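Local coordinates for protein putative citrate lyase, alfa subunit (Streptococcus mutans, PDB 2HJ0) that is a putative citrate lyase alpha subunit of the CitF family, found as two copies, each chain built round two large mixed beta sheets, at residues A302-G307 / K324-Q329; A312-L317 / D340-K345; L372-V377 / S410-P415; N382-T387 / V428-T433. One frame throughout, in Å; residues are numbered along the deposited sequence.

Interaction 1 of 4, residues A302-G307 / K324-Q329; sequences ANFALG and KILDVQ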
# COMPACT_ATOMS: atom_id res chain seq x y z
N ALA A 302 7.72 -11.78 -24.28
CA ALA A 302 7.84 -11.99 -22.84
C ALA A 302 6.72 -11.24 -22.11
O ALA A 302 6.32 -10.16 -22.54
CB ALA A 302 9.20 -11.49 -22.37
N ASN A 303 6.22 -11.82 -21.02
CA ASN A 303 5.16 -11.18 -20.24
C ASN A 303 5.66 -10.00 -19.40
O ASN A 303 4.98 -8.99 -19.30
CB ASN A 303 4.48 -12.20 -19.31
CG ASN A 303 5.45 -12.86 -18.34
OD1 ASN A 303 5.04 -13.62 -17.46
ND2 ASN A 303 6.74 -12.57 -18.49
N PHE A 304 6.83 -10.13 -18.79
CA PHE A 304 7.37 -9.02 -18.01
C PHE A 304 8.86 -9.15 -17.70
O PHE A 304 9.43 -10.23 -17.76
CB PHE A 304 6.61 -8.84 -16.68
CG PHE A 304 6.88 -9.91 -15.66
CD1 PHE A 304 6.13 -11.08 -15.65
CD2 PHE A 304 7.91 -9.78 -14.75
CE1 PHE A 304 6.41 -12.10 -14.75
CE2 PHE A 304 8.20 -10.80 -13.84
CZ PHE A 304 7.44 -11.95 -13.84
N ALA A 305 9.46 -8.00 -17.38
CA ALA A 305 10.86 -7.91 -17.01
C ALA A 305 10.87 -7.35 -15.57
O ALA A 305 9.98 -6.60 -15.17
CB ALA A 305 11.58 -6.99 -17.96
N LEU A 306 11.90 -7.72 -14.80
CA LEU A 306 11.98 -7.28 -13.41
C LEU A 306 13.31 -6.64 -13.03
O LEU A 306 14.17 -6.38 -13.86
CB LEU A 306 11.74 -8.48 -12.51
CG LEU A 306 11.68 -8.27 -11.00
CD1 LEU A 306 10.54 -7.33 -10.66
CD2 LEU A 306 11.49 -9.62 -10.30
N GLY A 307 13.43 -6.37 -11.73
CA GLY A 307 14.66 -5.83 -11.17
C GLY A 307 14.92 -4.35 -11.23
O GLY A 307 14.04 -3.51 -11.00
N LYS A 324 4.77 -6.23 -19.74
CA LYS A 324 4.80 -5.37 -18.57
C LYS A 324 6.20 -5.35 -18.00
O LYS A 324 7.06 -6.11 -18.42
CB LYS A 324 3.88 -5.91 -17.49
CG LYS A 324 2.44 -6.01 -17.88
CD LYS A 324 1.72 -4.71 -17.64
CE LYS A 324 0.23 -4.87 -17.84
NZ LYS A 324 -0.33 -5.97 -17.02
N ILE A 325 6.42 -4.47 -17.04
CA ILE A 325 7.72 -4.38 -16.39
C ILE A 325 7.54 -3.93 -14.93
O ILE A 325 6.96 -2.87 -14.65
CB ILE A 325 8.66 -3.44 -17.18
CG1 ILE A 325 9.80 -2.96 -16.30
CG2 ILE A 325 7.92 -2.25 -17.69
CD1 ILE A 325 10.65 -1.96 -17.04
N LEU A 326 8.01 -4.77 -14.01
CA LEU A 326 7.93 -4.50 -12.57
C LEU A 326 9.26 -3.89 -12.15
O LEU A 326 10.32 -4.46 -12.39
CB LEU A 326 7.64 -5.79 -11.79
CG LEU A 326 6.45 -6.58 -12.33
CD1 LEU A 326 6.24 -7.82 -11.48
CD2 LEU A 326 5.21 -5.72 -12.33
N ASP A 327 9.19 -2.73 -11.50
CA ASP A 327 10.38 -1.97 -11.12
C ASP A 327 10.56 -1.72 -9.62
O ASP A 327 9.72 -1.10 -8.98
CB ASP A 327 10.31 -0.61 -11.84
CG ASP A 327 11.60 0.18 -11.77
OD1 ASP A 327 12.34 0.04 -10.77
OD2 ASP A 327 11.87 0.95 -12.72
N VAL A 328 11.68 -2.20 -9.08
CA VAL A 328 11.95 -1.98 -7.66
C VAL A 328 13.04 -0.92 -7.52
O VAL A 328 13.23 -0.32 -6.47
CB VAL A 328 12.40 -3.27 -6.97
CG1 VAL A 328 13.83 -3.62 -7.37
CG2 VAL A 328 12.28 -3.09 -5.47
N GLN A 329 13.76 -0.70 -8.61
CA GLN A 329 14.81 0.30 -8.62
C GLN A 329 15.26 0.63 -10.04
O GLN A 329 15.43 -0.27 -10.87
CB GLN A 329 15.99 -0.18 -7.80
CG GLN A 329 17.25 0.54 -8.14
CD GLN A 329 18.38 0.17 -7.24
OE1 GLN A 329 18.56 -1.01 -6.91
NE2 GLN A 329 19.17 1.17 -6.85
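Lys324 passes its backbone N-H to Asn303 O at 2.8 Å, and Lys324 O takes the N-H of Ala305 at 3.2 Å, so one residue grips the neighbouring strand on both sides of Phe304. This is parallel pairing, with Phe304 beside Lys324 and Ala305 beside Ile325. The next bond, Leu326 N to Ala305 O (2.9 Å), continues it. Further on the strands drift apart, and a weak bond of 3.3 Å from Val328 N to Gly307 O is the last link. Gly307 has a positive phi of 83°, which glycine adopts readily.

The apolar part centres on Leu326. Its CD1 comes obliquely to the ring of Phe304, 4.2 Å from CD2, while its CB meets Leu306 CD1 at 3.5 Å. A chi1 of -176° swings the Leu306 branch across to it. Lys324 CB packs on Phe304 CB at 4.1 Å, and the bent chain then carries the amine away to weak hydrogen bonds with Pro214 and Thr216 of the second subunit.

Behind this shell, Asp327 OD2 is held by His346 NE2. Gln329 OE1 hydrogen-bonds to Tyr192 OH, and the nearest atoms of the Gln329 side chain and a bound citric acid, probably from the crystallisation liquor, are about 3 Å apart. Strands 302-305 and 322-327, joined through helix 311-318, form a beta-alpha-beta crossover, flanked by strands 275-277 and 346-348. The helix covers the face bearing Ala305 and Ile325, where a small alanine lets the selenomethionine at Met313 pack closely, whereas Pro214 of the second subunit packs on Phe304 and Leu326.

Interaction 2 of 4, residues A312-L317 / D340-K345; sequences AMVELL and DRNAEK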
# COMPACT_ATOMS: atom_id res chain seq x y z
N ALA A 312 17.52 -0.26 -21.73
CA ALA A 312 17.36 -1.41 -22.63
C ALA A 312 16.02 -2.06 -22.37
O ALA A 312 15.36 -2.56 -23.28
CB ALA A 312 18.45 -2.40 -22.42
N MSE A 313 15.63 -2.04 -21.10
CA MSE A 313 14.36 -2.62 -20.69
C MSE A 313 13.19 -1.79 -21.19
O MSE A 313 12.18 -2.33 -21.63
CB MSE A 313 14.33 -2.74 -19.17
CG MSE A 313 13.79 -4.07 -18.73
SE MSE A 313 14.70 -5.51 -19.68
CE MSE A 313 15.39 -6.43 -18.09
N VAL A 314 13.32 -0.47 -21.11
CA VAL A 314 12.28 0.42 -21.56
C VAL A 314 12.16 0.23 -23.06
O VAL A 314 11.06 0.19 -23.63
CB VAL A 314 12.64 1.89 -21.28
CG1 VAL A 314 11.46 2.80 -21.65
CG2 VAL A 314 13.02 2.06 -19.83
N GLU A 315 13.31 0.09 -23.70
CA GLU A 315 13.38 -0.11 -25.14
C GLU A 315 12.48 -1.29 -25.50
O GLU A 315 11.62 -1.16 -26.36
CB GLU A 315 14.82 -0.40 -25.55
CG GLU A 315 15.32 0.34 -26.78
CD GLU A 315 16.08 1.63 -26.46
OE1 GLU A 315 15.45 2.66 -26.13
OE2 GLU A 315 17.32 1.60 -26.54
N LEU A 316 12.66 -2.43 -24.84
CA LEU A 316 11.86 -3.61 -25.13
C LEU A 316 10.37 -3.43 -24.86
O LEU A 316 9.53 -3.99 -25.57
CB LEU A 316 12.36 -4.81 -24.34
CG LEU A 316 13.69 -5.43 -24.75
CD1 LEU A 316 14.08 -6.49 -23.72
CD2 LEU A 316 13.59 -6.06 -26.15
N LEU A 317 10.04 -2.67 -23.82
CA LEU A 317 8.64 -2.44 -23.48
C LEU A 317 7.95 -1.61 -24.56
O LEU A 317 6.75 -1.76 -24.80
CB LEU A 317 8.53 -1.71 -22.13
CG LEU A 317 7.09 -1.42 -21.70
CD1 LEU A 317 6.49 -2.68 -21.08
CD2 LEU A 317 7.03 -0.27 -20.71
N ASP A 340 6.95 6.68 -15.32
CA ASP A 340 5.86 7.64 -15.34
C ASP A 340 5.17 7.69 -16.70
O ASP A 340 3.94 7.73 -16.78
CB ASP A 340 6.40 9.02 -14.98
CG ASP A 340 5.37 10.11 -15.19
OD1 ASP A 340 4.28 10.04 -14.58
OD2 ASP A 340 5.66 11.04 -15.98
N ARG A 341 5.97 7.69 -17.77
CA ARG A 341 5.48 7.76 -19.15
C ARG A 341 4.61 6.58 -19.56
O ARG A 341 3.49 6.77 -20.04
CB ARG A 341 6.68 7.87 -20.10
CG ARG A 341 6.33 8.12 -21.57
CD ARG A 341 7.51 7.73 -22.47
NE ARG A 341 8.80 8.15 -21.92
CZ ARG A 341 9.88 7.38 -21.91
NH1 ARG A 341 9.81 6.16 -22.44
NH2 ARG A 341 11.02 7.82 -21.38
N ASN A 342 5.11 5.36 -19.37
CA ASN A 342 4.35 4.18 -19.75
C ASN A 342 3.60 3.59 -18.56
O ASN A 342 3.69 2.39 -18.30
CB ASN A 342 5.28 3.11 -20.34
CG ASN A 342 6.12 3.62 -21.50
OD1 ASN A 342 7.34 3.75 -21.38
ND2 ASN A 342 5.49 3.92 -22.63
N ALA A 343 2.86 4.43 -17.84
CA ALA A 343 2.11 3.99 -16.66
C ALA A 343 1.41 2.66 -16.88
O ALA A 343 1.11 2.29 -18.00
CB ALA A 343 1.09 5.04 -16.27
N GLU A 344 1.16 1.95 -15.78
CA GLU A 344 0.51 0.64 -15.78
C GLU A 344 1.40 -0.45 -16.39
O GLU A 344 1.59 -1.50 -15.78
CB GLU A 344 -0.84 0.69 -16.52
CG GLU A 344 -0.84 0.07 -17.90
CD GLU A 344 -1.66 0.86 -18.89
OE1 GLU A 344 -1.80 0.40 -20.05
OE2 GLU A 344 -2.16 1.95 -18.50
N LYS A 345 1.97 -0.17 -17.56
CA LYS A 345 2.85 -1.12 -18.25
C LYS A 345 4.20 -1.18 -17.54
O LYS A 345 4.93 -2.16 -17.64
CB LYS A 345 3.06 -0.68 -19.70
CG LYS A 345 1.78 -0.51 -20.50
CD LYS A 345 1.23 -1.82 -21.03
CE LYS A 345 2.01 -2.30 -22.25
NZ LYS A 345 1.43 -3.57 -22.82
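Leu317 and Val314, on the helix of one beta-alpha-beta crossover, pack against Arg341, Asn342 and Lys345, where the helix of the next crossover ends and its chain turns toward strand 346-348. Leu317 makes most of this contact, and its two methyls divide the work. CD2 lies 3.8 Å from Asn342 CB, the two side chains running antiparallel alongside each other, and it also approaches Lys345 CB at 4.1 Å. CD1 rests 3.8 Å from Lys345 O. A branched leucine suits a place where one side chain touches two residues of a turning backbone.

One helical turn earlier, Val314 CG1 comes to Arg341 NH1 at 3.8 Å, the side chains crossing at about a right angle. The contact is apolar on the valine side, and the charge of the guanidinium is met by a salt bridge from NH1 to Glu318 OE1, just past the end of 312-317. Asn342 is the first residue to leave the helical conformation.

Val314 also touches Ser335 and Ser338, and Leu317 reaches down to Val322 and Ile325. Helix 311-318 thus packs on strand 322-327 through Leu317 and meets helix 333-341 through Val314.

Interaction 3 of 4, residues L372-V377 / S410-P415; sequences LSALEV and SLVISP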
# COMPACT_ATOMS: atom_id res chain seq x y z
N LEU A 372 22.89 -13.17 -13.69
CA LEU A 372 23.66 -12.53 -12.64
C LEU A 372 25.16 -12.52 -12.91
O LEU A 372 25.65 -13.30 -13.73
CB LEU A 372 23.41 -13.27 -11.33
CG LEU A 372 21.93 -13.41 -11.00
CD1 LEU A 372 21.73 -14.38 -9.86
CD2 LEU A 372 21.39 -12.03 -10.67
N SER A 373 25.89 -11.66 -12.21
CA SER A 373 27.34 -11.61 -12.38
C SER A 373 27.99 -12.11 -11.11
O SER A 373 27.29 -12.53 -10.19
CB SER A 373 27.80 -10.18 -12.69
OG SER A 373 27.24 -9.29 -11.74
N ALA A 374 29.32 -12.09 -11.05
CA ALA A 374 30.01 -12.58 -9.87
C ALA A 374 31.46 -12.14 -9.76
O ALA A 374 32.13 -11.85 -10.76
CB ALA A 374 29.95 -14.09 -9.86
N LEU A 375 31.95 -12.07 -8.52
CA LEU A 375 33.35 -11.73 -8.29
C LEU A 375 34.10 -13.06 -8.28
O LEU A 375 35.16 -13.20 -8.90
CB LEU A 375 33.53 -11.03 -6.95
CG LEU A 375 32.97 -9.64 -6.82
CD1 LEU A 375 33.14 -9.19 -5.39
CD2 LEU A 375 33.67 -8.68 -7.76
N GLU A 376 33.55 -14.04 -7.58
CA GLU A 376 34.14 -15.37 -7.52
C GLU A 376 33.04 -16.41 -7.61
O GLU A 376 31.85 -16.11 -7.48
CB GLU A 376 34.87 -15.62 -6.20
CG GLU A 376 36.03 -14.74 -5.87
CD GLU A 376 36.71 -15.23 -4.60
OE1 GLU A 376 36.02 -15.38 -3.58
OE2 GLU A 376 37.94 -15.46 -4.63
N VAL A 377 33.46 -17.65 -7.82
CA VAL A 377 32.55 -18.78 -7.90
C VAL A 377 33.43 -20.02 -7.83
O VAL A 377 34.26 -20.23 -8.70
CB VAL A 377 31.70 -18.72 -9.21
CG1 VAL A 377 32.58 -18.32 -10.37
CG2 VAL A 377 31.04 -20.06 -9.46
N SER A 410 18.78 -20.09 -13.00
CA SER A 410 19.74 -19.05 -12.67
C SER A 410 21.01 -19.12 -13.49
O SER A 410 21.69 -20.15 -13.53
CB SER A 410 20.10 -19.13 -11.19
OG SER A 410 19.06 -18.58 -10.40
N LEU A 411 21.35 -18.01 -14.14
CA LEU A 411 22.57 -17.94 -14.93
C LEU A 411 23.55 -17.00 -14.25
O LEU A 411 23.20 -15.89 -13.88
CB LEU A 411 22.30 -17.41 -16.34
CG LEU A 411 22.24 -18.47 -17.43
CD1 LEU A 411 21.05 -19.38 -17.16
CD2 LEU A 411 22.11 -17.80 -18.79
N VAL A 412 24.78 -17.47 -14.07
CA VAL A 412 25.82 -16.64 -13.48
C VAL A 412 26.91 -16.52 -14.55
O VAL A 412 27.68 -17.46 -14.78
CB VAL A 412 26.40 -17.26 -12.18
CG1 VAL A 412 27.60 -16.47 -11.70
CG2 VAL A 412 25.34 -17.29 -11.08
N ILE A 413 26.94 -15.38 -15.23
CA ILE A 413 27.93 -15.18 -16.26
C ILE A 413 29.03 -14.26 -15.78
O ILE A 413 28.78 -13.32 -15.02
CB ILE A 413 27.30 -14.59 -17.55
CG1 ILE A 413 26.90 -13.13 -17.33
CG2 ILE A 413 26.07 -15.39 -17.94
CD1 ILE A 413 26.40 -12.47 -18.59
N SER A 414 30.25 -14.54 -16.22
CA SER A 414 31.42 -13.75 -15.84
C SER A 414 32.72 -14.22 -16.50
O SER A 414 32.98 -15.42 -16.60
CB SER A 414 31.63 -13.76 -14.33
OG SER A 414 32.89 -13.19 -14.04
N PRO A 415 33.56 -13.26 -16.94
CA PRO A 415 34.82 -13.64 -17.59
C PRO A 415 35.59 -14.65 -16.75
O PRO A 415 35.47 -14.69 -15.53
CB PRO A 415 35.55 -12.31 -17.74
CG PRO A 415 35.02 -11.51 -16.61
CD PRO A 415 33.55 -11.83 -16.63
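Leu372 and Val412 stand side by side on one face of a parallel strand pair in a mixed sheet, their CA atoms 4.7 Å apart. Val412 turns its two methyls in different directions: at chi1 172° CG1 runs forward to Ala374 CB at 3.8 Å, while CG2 lies looser, 4.5 Å from Leu372 CB. The beta-branched valine thus spans two residues of the facing strand, and Ala374, with only a methyl, meets its forward branch. Leu372 sends its longer side chain outward to His400, Thr403 and Ala404 of helix 400-406. On the other face Ile413 points to Ile256 and Ala260 of helix 251-265. Strands 369-372 and 409-413 are neighbours with helix 400-406 between them in sequence, a beta-alpha-beta crossover with a long connection.

The backbones are joined around Leu372. Its N-H goes to Leu411 O at 2.7 Å, nearly straight (170°), and its carbonyl takes Ile413 N at 2.9 Å. Ser373 CA still approaches Ile413 O at 3.5 Å, a CA-H...O contact.

The chemistry implies a pair joined by backbone bonds and apolar packing, with polar contacts taking over where the strands separate: Ala374 O and Ser414 OG each receive a weak hydrogen bond from Arg418 NH1.

Interaction 4 of 4, residues N382-T387 / V428-T433; sequences NVNVMT and VNTVIT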
# COMPACT_ATOMS: atom_id res chain seq x y z
N ASN A 382 29.21 -21.98 -5.57
CA ASN A 382 28.91 -20.90 -4.63
C ASN A 382 29.38 -19.61 -5.26
O ASN A 382 30.44 -19.57 -5.87
CB ASN A 382 29.62 -21.10 -3.29
CG ASN A 382 29.09 -22.28 -2.52
OD1 ASN A 382 27.91 -22.58 -2.58
ND2 ASN A 382 29.97 -22.96 -1.79
N VAL A 383 28.59 -18.55 -5.11
CA VAL A 383 28.94 -17.27 -5.69
C VAL A 383 29.25 -16.21 -4.64
O VAL A 383 28.56 -16.11 -3.63
CB VAL A 383 27.80 -16.76 -6.59
CG1 VAL A 383 28.22 -15.48 -7.28
CG2 VAL A 383 27.41 -17.82 -7.62
N ASN A 384 30.30 -15.42 -4.90
CA ASN A 384 30.73 -14.34 -4.01
C ASN A 384 30.61 -13.00 -4.72
O ASN A 384 31.18 -12.80 -5.79
CB ASN A 384 32.18 -14.55 -3.55
CG ASN A 384 32.77 -13.32 -2.84
OD1 ASN A 384 32.12 -12.67 -2.01
ND2 ASN A 384 34.02 -13.02 -3.14
N VAL A 385 29.86 -12.09 -4.12
CA VAL A 385 29.68 -10.75 -4.66
C VAL A 385 29.96 -9.71 -3.57
O VAL A 385 29.66 -8.52 -3.75
CB VAL A 385 28.24 -10.56 -5.20
CG1 VAL A 385 28.05 -11.37 -6.47
CG2 VAL A 385 27.23 -10.98 -4.15
N MSE A 386 30.53 -10.15 -2.45
CA MSE A 386 30.85 -9.27 -1.32
C MSE A 386 32.31 -8.82 -1.26
O MSE A 386 32.60 -7.63 -1.33
CB MSE A 386 30.49 -9.93 0.01
CG MSE A 386 29.14 -9.56 0.59
SE MSE A 386 28.95 -7.69 0.93
CE MSE A 386 30.46 -7.47 2.15
N THR A 387 33.22 -9.77 -1.14
CA THR A 387 34.64 -9.43 -1.03
C THR A 387 35.45 -9.66 -2.29
O THR A 387 35.15 -10.54 -3.09
CB THR A 387 35.27 -10.23 0.10
OG1 THR A 387 35.03 -11.62 -0.13
CG2 THR A 387 34.66 -9.85 1.42
N VAL A 428 35.43 -19.84 -2.45
CA VAL A 428 35.28 -18.39 -2.41
C VAL A 428 35.56 -17.84 -1.02
O VAL A 428 35.26 -18.49 -0.02
CB VAL A 428 33.86 -17.97 -2.84
CG1 VAL A 428 33.55 -18.48 -4.23
CG2 VAL A 428 32.86 -18.50 -1.85
N ASN A 429 36.14 -16.64 -0.96
CA ASN A 429 36.43 -15.99 0.31
C ASN A 429 35.14 -15.78 1.10
O ASN A 429 35.07 -16.10 2.29
CB ASN A 429 37.13 -14.65 0.09
CG ASN A 429 38.59 -14.82 -0.33
OD1 ASN A 429 39.14 -14.01 -1.10
ND2 ASN A 429 39.23 -15.89 0.18
N THR A 430 34.12 -15.22 0.45
CA THR A 430 32.83 -14.97 1.09
C THR A 430 31.70 -15.60 0.27
O THR A 430 31.71 -15.51 -0.95
CB THR A 430 32.53 -13.47 1.23
OG1 THR A 430 33.69 -12.78 1.71
CG2 THR A 430 31.38 -13.25 2.20
N VAL A 431 30.73 -16.21 0.94
CA VAL A 431 29.61 -16.82 0.23
C VAL A 431 28.33 -16.01 0.38
O VAL A 431 27.85 -15.82 1.50
CB VAL A 431 29.31 -18.23 0.74
CG1 VAL A 431 28.10 -18.80 0.02
CG2 VAL A 431 30.51 -19.12 0.54
N ILE A 432 27.77 -15.55 -0.73
CA ILE A 432 26.52 -14.81 -0.68
C ILE A 432 25.39 -15.66 -1.26
O ILE A 432 24.30 -15.69 -0.71
CB ILE A 432 26.60 -13.45 -1.43
CG1 ILE A 432 27.33 -12.42 -0.57
CG2 ILE A 432 25.20 -12.90 -1.69
CD1 ILE A 432 28.70 -12.84 -0.15
N THR A 433 25.67 -16.36 -2.35
CA THR A 433 24.66 -17.21 -2.98
C THR A 433 25.16 -18.65 -3.10
O THR A 433 26.16 -18.93 -3.75
CB THR A 433 24.30 -16.72 -4.40
OG1 THR A 433 23.83 -15.37 -4.33
CG2 THR A 433 23.22 -17.61 -5.02
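The carboxamide of Asn384 lies between Thr430 and the backbone that follows Asn384. Thr430 covers one face, its CB 3.4 Å from Asn384 OD1, while on the opposite face Met386 N stands 51° above the carbonyl plane and donates to OD1 at 3.0 Å. In the plane, on a lone pair of the same oxygen, comes Thr387 N at 3.2 Å. On the nitrogen side, Asn384 ND2 gives to Thr387 O at 2.7 Å, slightly out of the amide plane. Three bonds therefore fix the amide's rotation, as suits asparagine, which carries an acceptor and a donor on one short arm; ND2 also makes a weak bond to Glu376. The torsion chi1 (169°) sets CG opposite the backbone N, turning the amide toward Met386 and Thr387.

Thr387 OG1 and Thr430 OG1 then join the two segments at 2.6 Å, and either could be the donor. Beside them, Ile432 CD1 rests against CB and CG of the selenomethionine at Met386, the two side chains crossing at about a right angle, and Val385 CG2 packs on Ile432 CG2.

At the other end the backbones pair antiparallel. Val383 N bonds to Thr433 O at 2.8 Å, and Val383 O accepts from both Ile432 N (3.1 Å) and Thr433 N (3.2 Å). Thr433 OG1 is held by His400 of helix 400-406, and Thr430 touches strand 504-511. Ile432 and Thr433, both facing Val383, make a classic beta bulge in the antiparallel pairing, and Asn384 OD1 forms an Asx turn within an Asx motif at the bend that follows strand 383-384.

In the fold
Interactions 1 and 2 touch, their centres about 9 Å apart, and their segments alternate along the chain: helix 311-318 follows strand 302-305 and leads into strand 322-327, so the strand pair and its covering helix form one unit. Interactions 3 and 4 make a second such cluster, with centres about 11 Å apart; strands 376-377 and 383-384 are antiparallel neighbours, and Glu376 OE1 probably bonds to Asn429 N. The clusters follow in series. Interactions 1 and 3 belong to the same nine-stranded mixed sheet, centres about 21 Å apart, whereas the centres of interactions 2 and 4 lie about 33 Å apart across the chain's centre. One sheet thus connects the two clusters.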